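Local coordinates for conserved hypothetical protein (Bacteroides thetaiotaomicron, PDB 2HQY) that binds coenzyme A and is probably an acyltransferase-like protein related to phosphatidylglycerol lysyltransferases, its substrate and reaction being unknown, at residues Gln166-Leu171 / Gly215-Phe220; Gly209-Asn214 / Tyr246-Tyr251; Ala219-Met224 / His234-Asp239. All blocks are in the same frame, centred on the assembly; numbering follows the deposited sequence. Where two conformers were deposited one is given.

Contact 1. Residues Gln166-Leu171 / Gly215-Phe220; sequences QECLDL and GKIVAF
Cys168 lies over one face of the Phe220 ring, its CB above the ring centre at 3.9 Å from the centroid and only 9° off the ring normal, a CH-pi contact. The sulfur adds an oblique sulfur-aromatic contact, SG standing 4.3 Å from the same centroid and also resting on Phe220 CB. SG sits beside the backbone N and anti to the carbonyl carbon (chi1 -66°), which turns it along the helix flank toward the root of the phenylalanine.

The other packing comes from Leu171 and Ile217. Leu171 CD2 reaches the Phe220 ring at its edge, 3.6 Å from CD2 of that ring, and touches the strand backbone at Ala219 CA; the leucine and phenylalanine side chains slide past each other in opposite directions. Ile217, CG1 anti to its backbone N, is extended, and its CD1 rests against the helix backbone, 3.6 Å from Glu167 O, and lies 4.2 Å from Leu171 CB.

Polar contact is confined to the end nearer the start of the strand. One water donates to Glu167 OE1 at 2.7 Å and accepts from Ile217 N at 3.2 Å, joining the carboxylate to the strand backbone. The other oxygen, OE2, is hydrogen-bonded to His212 on the adjacent strand, so the carboxylate is held at both oxygens while its aliphatic part lies against Ile217.

Val218 and Ala219 both face Leu211, a classic beta bulge. The short axes of helix and strand stand 8.7 Å apart at 89°. This is helix-on-sheet packing, helix 165-179 covering one face of strand 216-227 in a domain of the acetyltransferase clan, with Leu171 close to the CoA-binding Trp175.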
# COMPACT_ATOMS: atom_id res chain seq x y z
N GLN A 166 -14.83 12.08 -10.67
CA GLN A 166 -14.78 13.10 -9.62
C GLN A 166 -16.08 13.18 -8.78
O GLN A 166 -16.03 13.38 -7.53
CB GLN A 166 -14.37 14.48 -10.16
CG GLN A 166 -14.10 15.50 -9.06
CD GLN A 166 -12.95 15.05 -8.15
OE1 GLN A 166 -11.87 14.75 -8.64
NE2 GLN A 166 -13.18 15.04 -6.83
N GLU A 167 -17.24 13.05 -9.41
CA GLU A 167 -18.46 13.15 -8.58
C GLU A 167 -18.59 11.95 -7.64
O GLU A 167 -19.12 12.08 -6.51
CB GLU A 167 -19.73 13.41 -9.40
CG GLU A 167 -20.06 12.40 -10.42
CD GLU A 167 -21.39 12.71 -11.11
OE1 GLU A 167 -22.05 13.70 -10.75
OE2 GLU A 167 -21.76 11.97 -12.01
N CYS A 168 -18.09 10.79 -8.06
CA CYS A 168 -18.07 9.61 -7.16
C CYS A 168 -17.13 9.91 -5.98
O CYS A 168 -17.45 9.63 -4.82
CB CYS A 168 -17.57 8.37 -7.90
SG CYS A 168 -18.74 7.85 -9.20
N LEU A 169 -15.97 10.48 -6.27
CA LEU A 169 -15.02 10.82 -5.19
C LEU A 169 -15.65 11.85 -4.24
O LEU A 169 -15.45 11.78 -3.01
CB LEU A 169 -13.71 11.36 -5.77
CG LEU A 169 -12.85 10.29 -6.46
CD1 LEU A 169 -11.74 10.92 -7.36
CD2 LEU A 169 -12.22 9.31 -5.45
N ASP A 170 -16.42 12.78 -4.81
CA ASP A 170 -17.10 13.84 -4.02
C ASP A 170 -18.14 13.22 -3.10
O ASP A 170 -18.19 13.58 -1.91
CB ASP A 170 -17.74 14.89 -4.95
CG ASP A 170 -16.70 15.79 -5.64
OD1 ASP A 170 -15.51 15.76 -5.30
OD2 ASP A 170 -17.09 16.54 -6.55
N LEU A 171 -18.94 12.25 -3.61
CA LEU A 171 -19.94 11.57 -2.78
C LEU A 171 -19.24 10.79 -1.66
O LEU A 171 -19.68 10.83 -0.49
CB LEU A 171 -20.82 10.65 -3.61
CG LEU A 171 -21.95 10.00 -2.79
CD1 LEU A 171 -22.90 11.07 -2.30
CD2 LEU A 171 -22.65 8.95 -3.63
N GLY A 215 -30.40 16.93 -10.10
CA GLY A 215 -29.16 17.54 -10.56
C GLY A 215 -27.86 17.20 -9.80
O GLY A 215 -26.80 17.72 -10.14
N LYS A 216 -27.94 16.34 -8.78
CA LYS A 216 -26.73 15.94 -8.05
C LYS A 216 -26.62 14.43 -7.90
O LYS A 216 -27.62 13.71 -7.87
CB LYS A 216 -26.64 16.62 -6.68
CG LYS A 216 -27.70 16.18 -5.64
CD LYS A 216 -27.22 16.54 -4.20
CE LYS A 216 -28.39 16.71 -3.20
NZ LYS A 216 -28.99 15.40 -2.73
N ILE A 217 -25.38 13.98 -7.79
CA ILE A 217 -25.12 12.58 -7.53
C ILE A 217 -25.66 12.18 -6.16
O ILE A 217 -25.44 12.90 -5.15
CB ILE A 217 -23.62 12.23 -7.65
CG1 ILE A 217 -23.43 10.73 -7.42
CG2 ILE A 217 -22.76 13.07 -6.67
CD1 ILE A 217 -21.95 10.25 -7.65
N VAL A 218 -26.38 11.07 -6.12
CA VAL A 218 -26.89 10.55 -4.85
C VAL A 218 -26.48 9.10 -4.55
O VAL A 218 -26.76 8.60 -3.48
CB VAL A 218 -28.45 10.67 -4.73
CG1 VAL A 218 -28.89 12.14 -4.75
CG2 VAL A 218 -29.18 9.80 -5.77
N ALA A 219 -25.86 8.42 -5.51
CA ALA A 219 -25.35 7.06 -5.27
C ALA A 219 -24.36 6.69 -6.35
O ALA A 219 -24.44 7.24 -7.45
CB ALA A 219 -26.49 6.04 -5.26
N PHE A 220 -23.42 5.79 -6.03
CA PHE A 220 -22.62 5.14 -7.09
C PHE A 220 -22.27 3.72 -6.65
O PHE A 220 -22.36 3.37 -5.45
CB PHE A 220 -21.37 5.96 -7.46
CG PHE A 220 -20.29 5.94 -6.41
CD1 PHE A 220 -19.29 4.95 -6.44
CD2 PHE A 220 -20.29 6.90 -5.39
CE1 PHE A 220 -18.29 4.91 -5.44
CE2 PHE A 220 -19.28 6.88 -4.40
CZ PHE A 220 -18.29 5.86 -4.43
O HOH W 1 -22.92 15.59 -8.98

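Contact 2. Residues Gly209-Asn214 / Tyr246-Tyr251; sequences GILHVN and YAMINY. With COA (coenzyme A), chain C.
Ile249 and Leu211 mesh where helix 245-256 packs on strand 207-213, an alpha-on-beta layer in a fold of the acetyltransferase clan. The two short axes approach to 8.6 Å, their directions 139° apart.

The tight part is small and wholly buried. Ile249 sends CD1 down onto the strand backbone, 3.5 Å from Gly209 O and 3.7 Å from Leu211 N. Its CG1 is anti to the backbone N (chi1 -162°), which carries the methyl out from the helix to the strand. Gly209 brings no side chain to this spot, where a CB would point at the helix. Two residues along the strand from Gly209, Leu211 crosses Met248 at about a right angle: its CD2 lies 3.8 Å from Met248 CB, and its CD1 is 3.9 Å from Met248 CG. The methionine chain then bends at chi2 and chi3, leading its end away from the strand. Phe148 of helix 139-151 touches both Leu211 and Met248, closing the apolar cluster.

Away from this core the contact thins out. His212 takes no part in it, its ND1 being hydrogen-bonded to the carbonyl of Glu156 instead. At the start of the helical segment Tyr246 CB leaves the helix away from the strand, and the hydroxyl reaches the coenzyme A, which is also bound by Trp175. A phenylalanine here would keep the ring but would probably leave the 3'-phosphate of the coenzyme without one of its hydrogen-bond donors. The phosphate oxygen meets the tyrosine ring in its plane, at the edge, and Tyr246 OH donates to COA O8A across 2.4 Å, a distance so short that its exact value is doubtful.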
# COMPACT_ATOMS: atom_id res chain seq x y z
N GLY A 209 -21.87 2.40 -11.98
CA GLY A 209 -23.06 3.23 -12.29
C GLY A 209 -23.21 4.33 -11.24
O GLY A 209 -22.64 4.24 -10.12
N ILE A 210 -23.95 5.36 -11.61
CA ILE A 210 -24.19 6.54 -10.79
C ILE A 210 -25.67 6.91 -10.91
O ILE A 210 -26.25 6.83 -11.99
CB ILE A 210 -23.34 7.74 -11.30
CG1 ILE A 210 -21.84 7.44 -11.14
CG2 ILE A 210 -23.67 8.99 -10.53
CD1 ILE A 210 -20.95 8.42 -11.98
N LEU A 211 -26.28 7.25 -9.78
CA LEU A 211 -27.64 7.75 -9.73
C LEU A 211 -27.60 9.25 -9.42
O LEU A 211 -26.88 9.69 -8.50
CB LEU A 211 -28.38 6.97 -8.63
CG LEU A 211 -29.87 6.78 -8.76
CD1 LEU A 211 -30.19 6.01 -10.06
CD2 LEU A 211 -30.41 6.09 -7.50
N HIS A 212 -28.35 10.03 -10.20
CA HIS A 212 -28.52 11.45 -9.95
C HIS A 212 -30.00 11.75 -9.69
O HIS A 212 -30.89 11.19 -10.37
CB HIS A 212 -28.08 12.25 -11.15
CG HIS A 212 -26.69 11.94 -11.61
ND1 HIS A 212 -26.41 10.93 -12.52
CD2 HIS A 212 -25.51 12.53 -11.31
CE1 HIS A 212 -25.10 10.92 -12.75
NE2 HIS A 212 -24.54 11.88 -12.03
N VAL A 213 -30.26 12.60 -8.70
CA VAL A 213 -31.61 13.11 -8.42
C VAL A 213 -31.52 14.62 -8.26
O VAL A 213 -30.59 15.14 -7.63
CB VAL A 213 -32.20 12.46 -7.13
CG1 VAL A 213 -33.50 13.17 -6.72
CG2 VAL A 213 -32.48 10.98 -7.34
N ASN A 214 -32.47 15.33 -8.86
CA ASN A 214 -32.50 16.79 -8.85
C ASN A 214 -31.14 17.44 -9.11
O ASN A 214 -30.76 18.36 -8.41
CB ASN A 214 -33.11 17.30 -7.53
CG ASN A 214 -34.53 16.77 -7.28
OD1 ASN A 214 -35.34 16.60 -8.21
ND2 ASN A 214 -34.84 16.52 -6.01
N TYR A 246 -30.27 3.30 -2.52
CA TYR A 246 -29.55 2.00 -2.53
C TYR A 246 -30.29 0.96 -3.37
O TYR A 246 -29.67 0.25 -4.18
CB TYR A 246 -29.31 1.47 -1.11
CG TYR A 246 -28.09 2.07 -0.43
CD1 TYR A 246 -28.22 2.90 0.69
CD2 TYR A 246 -26.79 1.81 -0.92
CE1 TYR A 246 -27.08 3.44 1.33
CE2 TYR A 246 -25.65 2.35 -0.30
CZ TYR A 246 -25.80 3.17 0.82
OH TYR A 246 -24.67 3.71 1.43
N ALA A 247 -31.61 0.87 -3.20
CA ALA A 247 -32.41 -0.09 -4.00
C ALA A 247 -32.32 0.20 -5.50
O ALA A 247 -32.14 -0.73 -6.31
CB ALA A 247 -33.90 -0.11 -3.55
N MET A 248 -32.48 1.47 -5.88
CA MET A 248 -32.51 1.82 -7.31
C MET A 248 -31.14 1.60 -7.99
O MET A 248 -31.10 1.07 -9.12
CB MET A 248 -32.99 3.25 -7.56
CG MET A 248 -33.02 3.59 -9.07
SD MET A 248 -34.12 2.40 -9.99
CE MET A 248 -35.44 3.18 -9.37
N ILE A 249 -30.05 1.98 -7.33
CA ILE A 249 -28.73 1.81 -7.96
C ILE A 249 -28.34 0.34 -8.12
O ILE A 249 -27.76 -0.06 -9.13
CB ILE A 249 -27.59 2.65 -7.31
CG1 ILE A 249 -26.43 2.73 -8.33
CG2 ILE A 249 -27.18 2.10 -5.92
CD1 ILE A 249 -25.59 3.91 -8.23
N ASN A 250 -28.71 -0.46 -7.12
CA ASN A 250 -28.55 -1.91 -7.15
C ASN A 250 -29.25 -2.49 -8.40
O ASN A 250 -28.63 -3.17 -9.21
CB ASN A 250 -29.11 -2.47 -5.83
CG ASN A 250 -29.01 -3.98 -5.71
OD1 ASN A 250 -29.04 -4.74 -6.70
ND2 ASN A 250 -28.93 -4.45 -4.46
N TYR A 251 -30.55 -2.17 -8.55
CA TYR A 251 -31.36 -2.60 -9.69
C TYR A 251 -30.81 -2.11 -11.04
O TYR A 251 -30.69 -2.90 -11.97
CB TYR A 251 -32.79 -2.11 -9.48
CG TYR A 251 -33.71 -2.48 -10.61
CD1 TYR A 251 -34.24 -3.76 -10.70
CD2 TYR A 251 -34.01 -1.55 -11.61
CE1 TYR A 251 -35.10 -4.10 -11.75
CE2 TYR A 251 -34.87 -1.88 -12.67
CZ TYR A 251 -35.39 -3.16 -12.74
OH TYR A 251 -36.24 -3.47 -13.80
N1A COA C . -17.53 -1.01 4.94
C2A COA C . -18.43 -0.34 4.19
N3A COA C . -19.51 0.22 4.75
C4A COA C . -19.72 0.13 6.09
C5A COA C . -18.81 -0.55 6.89
C6A COA C . -17.68 -1.13 6.28
N6A COA C . -16.74 -1.80 6.99
N7A COA C . -19.27 -0.47 8.16
C8A COA C . -20.43 0.23 8.15
N9A COA C . -20.71 0.58 6.89
C1B COA C . -21.85 1.41 6.41
C2B COA C . -23.28 0.89 6.42
O2B COA C . -23.59 0.24 5.18
C3B COA C . -24.04 2.21 6.50
O3B COA C . -24.14 2.83 5.22
P3B COA C . -25.33 3.87 4.89
O7A COA C . -26.53 2.94 4.68
O8A COA C . -24.85 4.65 3.67
O9A COA C . -25.50 4.75 6.11
C4B COA C . -23.18 3.11 7.37
O4B COA C . -21.85 2.61 7.22
C5B COA C . -23.62 3.11 8.84
O5B COA C . -24.35 1.90 9.10
P1A COA C . -24.25 1.00 10.44
O1A COA C . -24.75 -0.39 10.09
O2A COA C . -22.88 1.14 11.10
O3A COA C . -25.38 1.71 11.35
O4A COA C . -26.42 3.67 12.57
O5A COA C . -23.86 3.68 12.00

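Contact 3. Residues Ala219-Met224 / His234-Asp239; sequences AFTFGM and HVEKAD
Val235 O is gripped by two donors from the facing strand: Thr221 OG1 at 2.7 Å, lying in the carbonyl plane, and Phe222 N at 3.2 Å, tilted 26° out of it. The hydroxyl gets there because OG1 is anti to its own backbone N (chi1 -172°), which swings it toward the neighbouring strand. A water donates both to Thr221 OG1 and to Glu236 OE1, linking these neighbours on the same face of the sheet.

The strands run antiparallel, at 179°. Phe220 and Lys237 form a hydrogen-bonded pair, with Lys237 N to Phe220 O at 2.9 Å and nearly straight. Phe222 O accepts from His234 N at 2.8 Å and, weakly, from Val235 N; His234 and Val235 thus both face Phe222, a classic beta bulge. Ala219 and Ala238, a non-hydrogen-bonded pair, touch through their CB atoms.

On the face carrying the phenylalanines, Val235 packs against both rings, which also meet each other, Phe222 CE2 at the edge of Phe220. Its CB stands over a face of Phe222 in a CH-pi contact, 3.9 Å from the centroid, CG2 presses on CZ of that ring at 3.4 Å, and CG1 reaches Phe220 CE1. Lys237 runs beside the Phe220 ring, pointing the same way. Further along, Gly223 CA lies over the His234 ring, 4.2 Å from its centroid.

These strands make the hairpin 216-227/230-238. Helices 165-179 and 185-199 cover the phenylalanine face, where Lys237 forms a salt bridge with Glu190 and a cation-pi contact with Trp175, both CoA-binding residues; helix 245-256 covers the other, meeting Thr221 through Ile249 and Phe253, while Glu236 pairs with Arg266 and Ala238 lines the coenzyme pocket.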
# COMPACT_ATOMS: atom_id res chain seq x y z
N ALA A 219 -25.86 8.42 -5.51
CA ALA A 219 -25.35 7.06 -5.27
C ALA A 219 -24.36 6.69 -6.35
O ALA A 219 -24.44 7.24 -7.45
CB ALA A 219 -26.49 6.04 -5.26
N PHE A 220 -23.42 5.79 -6.03
CA PHE A 220 -22.62 5.14 -7.09
C PHE A 220 -22.27 3.72 -6.65
O PHE A 220 -22.36 3.37 -5.45
CB PHE A 220 -21.37 5.96 -7.46
CG PHE A 220 -20.29 5.94 -6.41
CD1 PHE A 220 -19.29 4.95 -6.44
CD2 PHE A 220 -20.29 6.90 -5.39
CE1 PHE A 220 -18.29 4.91 -5.44
CE2 PHE A 220 -19.28 6.88 -4.40
CZ PHE A 220 -18.29 5.86 -4.43
N THR A 221 -21.86 2.91 -7.62
CA THR A 221 -21.53 1.50 -7.37
C THR A 221 -20.57 1.07 -8.43
O THR A 221 -20.61 1.62 -9.54
CB THR A 221 -22.83 0.61 -7.36
OG1 THR A 221 -22.51 -0.72 -6.95
CG2 THR A 221 -23.52 0.58 -8.73
N PHE A 222 -19.69 0.11 -8.12
CA PHE A 222 -18.82 -0.45 -9.14
C PHE A 222 -18.41 -1.88 -8.77
O PHE A 222 -18.58 -2.33 -7.60
CB PHE A 222 -17.60 0.45 -9.43
CG PHE A 222 -16.67 0.69 -8.27
CD1 PHE A 222 -15.81 -0.34 -7.82
CD2 PHE A 222 -16.54 1.97 -7.74
CE1 PHE A 222 -14.88 -0.09 -6.79
CE2 PHE A 222 -15.62 2.23 -6.70
CZ PHE A 222 -14.78 1.20 -6.24
N GLY A 223 -17.93 -2.59 -9.78
CA GLY A 223 -17.47 -3.96 -9.60
C GLY A 223 -16.89 -4.47 -10.89
O GLY A 223 -16.72 -3.73 -11.86
N MET A 224 -16.53 -5.75 -10.88
CA MET A 224 -16.06 -6.40 -12.10
C MET A 224 -16.17 -7.90 -11.96
O MET A 224 -16.48 -8.41 -10.88
CB MET A 224 -14.58 -5.98 -12.41
CG MET A 224 -13.45 -6.46 -11.40
SD MET A 224 -11.78 -5.88 -11.86
CE MET A 224 -11.48 -6.87 -13.34
N HIS A 234 -18.28 -4.42 -5.72
CA HIS A 234 -17.29 -4.13 -4.66
C HIS A 234 -17.68 -2.98 -3.75
O HIS A 234 -17.30 -2.95 -2.57
CB HIS A 234 -15.88 -3.88 -5.24
CG HIS A 234 -15.40 -4.99 -6.13
ND1 HIS A 234 -15.80 -6.30 -5.95
CD2 HIS A 234 -14.59 -4.98 -7.22
CE1 HIS A 234 -15.27 -7.05 -6.91
NE2 HIS A 234 -14.52 -6.27 -7.68
N VAL A 235 -18.39 -2.00 -4.29
CA VAL A 235 -18.71 -0.77 -3.56
C VAL A 235 -20.12 -0.38 -3.94
O VAL A 235 -20.51 -0.50 -5.12
CB VAL A 235 -17.71 0.40 -3.98
CG1 VAL A 235 -18.19 1.78 -3.56
CG2 VAL A 235 -16.26 0.16 -3.37
N GLU A 236 -20.88 0.07 -2.95
CA GLU A 236 -22.14 0.75 -3.18
C GLU A 236 -22.31 1.83 -2.11
O GLU A 236 -22.29 1.52 -0.91
CB GLU A 236 -23.28 -0.28 -3.12
CG GLU A 236 -24.60 0.18 -3.71
CD GLU A 236 -25.65 -0.92 -3.60
OE1 GLU A 236 -26.00 -1.52 -4.64
OE2 GLU A 236 -26.08 -1.23 -2.45
N LYS A 237 -22.44 3.09 -2.52
CA LYS A 237 -22.56 4.22 -1.59
C LYS A 237 -23.72 5.08 -2.02
O LYS A 237 -23.92 5.31 -3.21
CB LYS A 237 -21.32 5.13 -1.60
CG LYS A 237 -20.04 4.50 -1.13
CD LYS A 237 -20.09 4.24 0.35
CE LYS A 237 -18.74 3.75 0.80
NZ LYS A 237 -18.87 3.36 2.21
N ALA A 238 -24.47 5.58 -1.04
CA ALA A 238 -25.58 6.47 -1.33
C ALA A 238 -25.69 7.57 -0.27
O ALA A 238 -25.26 7.39 0.88
CB ALA A 238 -26.90 5.67 -1.47
N ASP A 239 -26.18 8.72 -0.72
CA ASP A 239 -26.56 9.83 0.16
C ASP A 239 -27.75 9.32 0.97
O ASP A 239 -28.78 8.91 0.42
CB ASP A 239 -26.93 11.06 -0.70
CG ASP A 239 -27.34 12.27 0.12
OD1 ASP A 239 -27.67 12.15 1.32
OD2 ASP A 239 -27.38 13.37 -0.47
O HOH W 2 -24.86 -2.06 -6.86

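In the fold
All three contacts are mainly buried and meet on adjoining strands of one sheet. Contacts 1 and 3 share Ala219 and Phe220 of strand 216-227, whereas contact 2 uses the preceding strand, 207-213, joined to it by backbone bonds such as Leu211 N to Ala219 O. Contacts 1 and 2 are layers of helix on sheet, held chiefly by apolar side chains; contact 3 is strand on strand, held mostly by backbone hydrogen bonds. Their helices lie on opposite faces: Cys168 and Leu171 of contact 1 pack on Phe220, Ile249 of contact 2 beneath Ala219 and Thr221. Coenzyme A is met directly by contacts 2 and 3, through Tyr246 and Ala238.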